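Local coordinates for protein putative 6-phosphogluconolactonase (Neisseria gonorrhoeae, PDB 3LHI) that probably hydrolyses 6-phosphogluconolactone to 6-phosphogluconate, the second step in the oxidative stage of the pentose phosphate pathway, at residues P146-Q152 / R211-L217; T141-F145 / R175-L180. One frame throughout, in Å; residues are numbered along the deposited sequence.

Interaction 1 (P146-Q152 / R211-L217); sequences PKAPQFQ and REYPISL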
loop_
_atom_site.group_PDB
_atom_site.type_symbol
_atom_site.label_atom_id
_atom_site.label_comp_id
_atom_site.label_asym_id
_atom_site.label_seq_id
_atom_site.Cartn_x
_atom_site.Cartn_y
_atom_site.Cartn_z
ATOM N N PRO A 146 -3.146 15.217 0.460
ATOM C CA PRO A 146 -2.793 16.475 1.147
ATOM C C PRO A 146 -3.956 17.406 1.460
ATOM O O PRO A 146 -3.866 18.179 2.423
ATOM C CB PRO A 146 -1.802 17.109 0.194
ATOM C CG PRO A 146 -2.160 16.536 -1.163
ATOM C CD PRO A 146 -2.545 15.134 -0.882
ATOM N N LYS A 147 -5.042 17.364 0.702
ATOM C CA LYS A 147 -6.215 18.206 0.976
ATOM C C LYS A 147 -7.308 17.503 1.762
ATOM O O LYS A 147 -8.352 18.069 2.043
ATOM C CB LYS A 147 -6.803 18.764 -0.346
ATOM C CG LYS A 147 -5.793 19.594 -1.117
ATOM C CD LYS A 147 -6.427 20.307 -2.265
ATOM C CE LYS A 147 -5.391 21.201 -3.009
ATOM N NZ LYS A 147 -3.899 20.950 -2.701
ATOM N N ALA A 148 -7.088 16.241 2.171
ATOM C CA ALA A 148 -8.101 15.557 2.938
ATOM C C ALA A 148 -8.411 16.323 4.231
ATOM O O ALA A 148 -7.479 16.596 4.980
ATOM C CB ALA A 148 -7.616 14.111 3.300
ATOM N N PRO A 149 -9.689 16.502 4.574
ATOM C CA PRO A 149 -9.975 17.146 5.872
ATOM C C PRO A 149 -9.557 16.307 7.062
ATOM O O PRO A 149 -9.378 16.838 8.147
ATOM C CB PRO A 149 -11.498 17.271 5.870
ATOM C CG PRO A 149 -11.969 16.897 4.572
ATOM C CD PRO A 149 -10.881 16.341 3.726
ATOM N N GLN A 150 -9.362 15.020 6.852
ATOM C CA GLN A 150 -8.948 14.069 7.867
ATOM C C GLN A 150 -7.415 13.928 7.969
ATOM O O GLN A 150 -6.918 13.043 8.648
ATOM C CB GLN A 150 -9.610 12.701 7.657
ATOM C CG GLN A 150 -11.105 12.777 7.406
ATOM C CD GLN A 150 -11.479 12.876 5.929
ATOM O OE1 GLN A 150 -10.648 13.262 5.089
ATOM N NE2 GLN A 150 -12.719 12.519 5.608
ATOM N N PHE A 151 -6.660 14.801 7.307
ATOM C CA PHE A 151 -5.197 14.688 7.292
ATOM C C PHE A 151 -4.603 14.699 8.682
ATOM O O PHE A 151 -3.740 13.883 8.990
ATOM C CB PHE A 151 -4.586 15.803 6.448
ATOM C CG PHE A 151 -3.154 15.646 6.155
ATOM C CD1 PHE A 151 -2.148 16.096 7.024
ATOM C CD2 PHE A 151 -2.768 15.008 5.002
ATOM C CE1 PHE A 151 -0.805 15.896 6.713
ATOM C CE2 PHE A 151 -1.461 14.849 4.716
ATOM C CZ PHE A 151 -0.478 15.255 5.523
ATOM N N GLN A 152 -5.038 15.590 9.574
ATOM C CA GLN A 152 -4.493 15.604 10.927
ATOM C C GLN A 152 -4.759 14.305 11.673
ATOM O O GLN A 152 -3.904 13.854 12.439
ATOM C CB GLN A 152 -5.020 16.799 11.743
ATOM C CG GLN A 152 -4.518 18.170 11.232
ATOM C CD GLN A 152 -3.063 18.309 11.351
ATOM O OE1 GLN A 152 -2.358 18.524 10.356
ATOM N NE2 GLN A 152 -2.563 18.262 12.604
ATOM N N ARG A 211 3.755 18.593 4.326
ATOM C CA ARG A 211 2.455 17.919 4.168
ATOM C C ARG A 211 1.845 18.156 2.790
ATOM O O ARG A 211 0.884 17.482 2.412
ATOM C CB ARG A 211 1.439 18.374 5.252
ATOM C CG ARG A 211 1.214 19.897 5.316
ATOM C CD ARG A 211 0.064 20.266 6.242
ATOM N NE ARG A 211 -1.171 19.827 5.621
ATOM C CZ ARG A 211 -2.297 19.503 6.246
ATOM N NH1 ARG A 211 -2.404 19.561 7.590
ATOM N NH2 ARG A 211 -3.334 19.131 5.483
ATOM N N GLU A 212 2.378 19.110 2.028
ATOM C CA GLU A 212 1.921 19.259 0.652
ATOM C C GLU A 212 2.216 17.985 -0.186
ATOM O O GLU A 212 1.498 17.715 -1.126
ATOM C CB GLU A 212 2.590 20.468 0.048
ATOM C CG GLU A 212 2.154 20.868 -1.333
ATOM C CD GLU A 212 0.679 21.260 -1.449
ATOM O OE1 GLU A 212 -0.026 21.573 -0.442
ATOM O OE2 GLU A 212 0.225 21.234 -2.622
ATOM N N TYR A 213 3.275 17.268 0.189
ATOM C CA TYR A 213 3.678 16.029 -0.489
ATOM C C TYR A 213 3.722 14.924 0.587
ATOM O O TYR A 213 4.775 14.699 1.176
ATOM C CB TYR A 213 5.071 16.185 -1.161
ATOM C CG TYR A 213 5.183 17.427 -2.008
ATOM C CD1 TYR A 213 4.424 17.590 -3.157
ATOM C CD2 TYR A 213 5.960 18.495 -1.567
ATOM C CE1 TYR A 213 4.506 18.781 -3.912
ATOM C CE2 TYR A 213 6.048 19.678 -2.292
ATOM C CZ TYR A 213 5.305 19.819 -3.455
ATOM O OH TYR A 213 5.391 21.009 -4.152
ATOM N N PRO A 214 2.562 14.289 0.856
ATOM C CA PRO A 214 2.503 13.438 2.049
ATOM C C PRO A 214 3.541 12.313 2.130
ATOM O O PRO A 214 3.950 11.949 3.245
ATOM C CB PRO A 214 1.067 12.929 2.037
ATOM C CG PRO A 214 0.313 14.039 1.477
ATOM C CD PRO A 214 1.208 14.551 0.342
ATOM N N ILE A 215 3.999 11.798 0.991
ATOM C CA ILE A 215 5.052 10.788 1.036
ATOM C C ILE A 215 6.310 11.264 1.759
ATOM O O ILE A 215 7.045 10.470 2.318
ATOM C CB ILE A 215 5.369 10.273 -0.362
ATOM C CG1 ILE A 215 6.293 9.054 -0.342
ATOM C CG2 ILE A 215 6.089 11.358 -1.215
ATOM C CD1 ILE A 215 5.761 7.777 0.150
ATOM N N SER A 216 6.516 12.587 1.767
ATOM C CA SER A 216 7.643 13.170 2.484
ATOM C C SER A 216 7.616 12.833 3.958
ATOM O O SER A 216 8.663 12.816 4.594
ATOM C CB SER A 216 7.714 14.704 2.366
ATOM O OG SER A 216 6.696 15.359 3.064
ATOM N N LEU A 217 6.432 12.638 4.525
ATOM C CA LEU A 217 6.323 12.320 5.943
ATOM C C LEU A 217 6.745 10.890 6.260
ATOM O O LEU A 217 7.049 10.557 7.418
ATOM C CB LEU A 217 4.920 12.589 6.470
ATOM C CG LEU A 217 4.379 14.012 6.229
ATOM C CD1 LEU A 217 2.983 14.102 6.850
ATOM C CD2 LEU A 217 5.370 15.089 6.687
HETATM O O HOH W 1 -1.300 19.163 3.008
HETATM O O HOH W 2 -2.852 21.342 -0.239
#
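R211, in the one of its two modelled conformers described here, lays its side chain along the ring of F151, the two running past each other in opposite directions. CB lies beyond the CE1-CZ rim of the ring, 3.6 Å from F151 CE1. CG sits between the backbone N and the carbonyl carbon (chi1 55°), and the bend at chi3 brings the guanidinium back over the ring. NE gives its hydrogen to water 1, which also donates to P146 O and, weakly, to R211 O. CZ lies 3.5 Å from F151 CD1, and the charge makes an off-centre cation-pi contact with the ring, the two planes 30° apart. NH2 reaches the carbonyl O of P146 in a 3.2 Å hydrogen bond lying close to the guanidinium plane, while NH1 comes 3.0 Å from Q152 OE1 at a poor angle for bonding. The contact joins the loop leading into helix 151-155 to the residues leading to helix 215-219, at the periphery of the glucosamine-6-phosphate isomerase/6-phosphogluconolactonase fold. Deeper in, P214 CG meets the ring edge of F151 at CE2 (3.8 Å) and also packs on P146 CD, and L217 CD1 approaches F151 CZ. Nearer the surface, K147 NZ and E212 OE2 stay 4.1 Å apart, too far for a salt bridge; water 2 accepts from K147 NZ and donates to E212 OE1.

Interaction 2 (T141-F145 / R175-L180); sequences TASIF and RISMTL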
loop_
_atom_site.group_PDB
_atom_site.type_symbol
_atom_site.label_atom_id
_atom_site.label_comp_id
_atom_site.label_asym_id
_atom_site.label_seq_id
_atom_site.Cartn_x
_atom_site.Cartn_y
_atom_site.Cartn_z
ATOM N N THR A 141 0.520 9.308 -0.765
ATOM C CA THR A 141 0.766 7.874 -0.669
ATOM C C THR A 141 -0.375 7.241 0.103
ATOM O O THR A 141 -1.108 7.932 0.791
ATOM C CB THR A 141 2.125 7.574 -0.056
ATOM O OG1 THR A 141 2.497 6.218 -0.277
ATOM C CG2 THR A 141 2.219 7.895 1.438
ATOM N N ALA A 142 -0.530 5.910 -0.001
ATOM C CA ALA A 142 -1.755 5.274 0.467
ATOM C C ALA A 142 -2.943 6.140 0.040
ATOM O O ALA A 142 -2.979 6.499 -1.137
ATOM C CB ALA A 142 -1.644 4.960 1.969
ATOM N N SER A 143 -3.908 6.408 0.912
ATOM C CA SER A 143 -4.895 7.421 0.614
ATOM C C SER A 143 -4.724 8.563 1.625
ATOM O O SER A 143 -5.714 9.201 2.025
ATOM C CB SER A 143 -6.317 6.869 0.550
ATOM O OG SER A 143 -6.608 6.268 -0.718
ATOM N N ILE A 144 -3.473 8.912 1.923
ATOM C CA ILE A 144 -3.168 10.102 2.713
ATOM C C ILE A 144 -2.956 11.257 1.721
ATOM O O ILE A 144 -1.876 11.490 1.212
ATOM C CB ILE A 144 -1.956 9.897 3.608
ATOM C CG1 ILE A 144 -2.156 8.667 4.476
ATOM C CG2 ILE A 144 -1.726 11.167 4.440
ATOM C CD1 ILE A 144 -0.881 8.260 5.302
ATOM N N PHE A 145 -4.065 11.880 1.386
ATOM C CA PHE A 145 -4.113 12.942 0.405
ATOM C C PHE A 145 -3.923 14.326 1.084
ATOM O O PHE A 145 -4.470 14.552 2.161
ATOM C CB PHE A 145 -5.465 12.947 -0.299
ATOM C CG PHE A 145 -5.613 11.885 -1.369
ATOM C CD1 PHE A 145 -5.257 12.169 -2.655
ATOM C CD2 PHE A 145 -6.127 10.616 -1.071
ATOM C CE1 PHE A 145 -5.400 11.185 -3.656
ATOM C CE2 PHE A 145 -6.250 9.647 -2.035
ATOM C CZ PHE A 145 -5.887 9.933 -3.348
ATOM N N ARG A 175 -12.225 7.047 1.037
ATOM C CA ARG A 175 -11.179 6.055 1.166
ATOM C C ARG A 175 -11.019 5.567 2.589
ATOM O O ARG A 175 -11.313 6.311 3.568
ATOM C CB ARG A 175 -9.825 6.674 0.776
ATOM C CG ARG A 175 -9.793 7.417 -0.544
ATOM C CD ARG A 175 -10.135 6.523 -1.707
ATOM N NE ARG A 175 -10.094 7.219 -3.006
ATOM C CZ ARG A 175 -9.026 7.331 -3.763
ATOM N NH1 ARG A 175 -7.860 6.764 -3.417
ATOM N NH2 ARG A 175 -9.134 7.953 -4.937
ATOM N N ILE A 176 -10.432 4.393 2.703
ATOM C CA ILE A 176 -9.909 3.911 3.958
ATOM C C ILE A 176 -8.414 3.706 3.726
ATOM O O ILE A 176 -8.036 3.020 2.771
ATOM C CB ILE A 176 -10.672 2.659 4.492
ATOM C CG1 ILE A 176 -10.039 2.157 5.791
ATOM C CG2 ILE A 176 -10.801 1.545 3.434
ATOM C CD1 ILE A 176 -10.762 0.956 6.352
ATOM N N SER A 177 -7.580 4.302 4.596
ATOM C CA SER A 177 -6.120 4.321 4.455
ATOM C C SER A 177 -5.439 3.852 5.702
ATOM O O SER A 177 -5.849 4.154 6.829
ATOM C CB SER A 177 -5.622 5.701 4.174
ATOM O OG SER A 177 -4.271 5.764 3.797
HETATM N N MSE A 178 -4.322 3.155 5.506
HETATM C CA MSE A 178 -3.352 3.069 6.592
HETATM C C MSE A 178 -2.947 4.495 7.001
HETATM O O MSE A 178 -2.802 5.424 6.189
HETATM C CB MSE A 178 -2.129 2.303 6.123
HETATM C CG MSE A 178 -2.308 0.793 6.063
HETATM SE SE MSE A 178 -0.787 -0.196 5.452
HETATM C CE MSE A 178 0.304 -0.057 7.004
ATOM N N THR A 179 -2.690 4.642 8.274
ATOM C CA THR A 179 -2.201 5.868 8.847
ATOM C C THR A 179 -0.701 6.005 8.734
ATOM O O THR A 179 0.019 5.002 8.446
ATOM C CB THR A 179 -2.614 5.968 10.315
ATOM O OG1 THR A 179 -1.981 4.854 10.985
ATOM C CG2 THR A 179 -4.117 5.984 10.523
ATOM N N LEU A 180 -0.155 7.185 8.948
ATOM C CA LEU A 180 1.278 7.358 9.003
ATOM C C LEU A 180 1.934 6.427 10.035
ATOM O O LEU A 180 2.976 5.820 9.758
ATOM C CB LEU A 180 1.627 8.815 9.261
ATOM C CG LEU A 180 3.099 9.147 9.290
ATOM C CD1 LEU A 180 3.861 8.780 8.028
ATOM C CD2 LEU A 180 3.255 10.634 9.631
#
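S143 and S177 meet where the loop after strand 130-133 crosses strand 175-178, which lies between strands 63-71 and 163-166 in the mixed sheet of the glucosamine-6-phosphate isomerase/6-phosphogluconolactonase family. S177 holds OG anti to its own backbone N (chi1 -169°), aimed at the loop. There it accepts the backbone N-H of S143 at 3.0 Å and donates its own hydrogen bond to M178 O, so this buried hydroxyl both receives and gives. The methyl of A142 presses on the same oxygen, CB to S177 OG 3.3 Å. S143 turns its hydroxyl toward R175, with OG anti to the carbonyl carbon (chi1 -82°): OG takes a hydrogen bond from R175 NH1, tilted 22° out of the guanidinium plane, and is also bonded to D69 OD2 on strand 63-71. R175 CG lies 3.4 Å from S143 OG; P172 O binds R175 NH2. On the other flank, I144 extends CD1 to within 3.5 Å of M178 O, at the point where the strand gives way to helix 180-184. F145, whose ring also stacks with H140, stands almost perpendicular to the guanidinium and directs its edge at one face of it, with CE2 3.6 Å from R175 NH1.

The two contacts are neighbours on the same side of the chain's centre, their centres about 9 Å apart, and residues 141-152 run through both without a break. Along the chain the segments alternate: 141-145, 146-152, 175-180, then 211-217. One continuous loop is therefore held by strand 175-178 in interaction 2 and, further on, in interaction 1, mainly by the loop residues leading to helix 215-219, with L217 the touching residue on the helix itself; interaction 2 is buried, interaction 1 only partly so. They also touch directly, with F151 CD2 3.3 Å from F145 O and P214 CG 3.4 Å from I144 O. Together they tie the sheet to two short helices, 151-155 and 215-219.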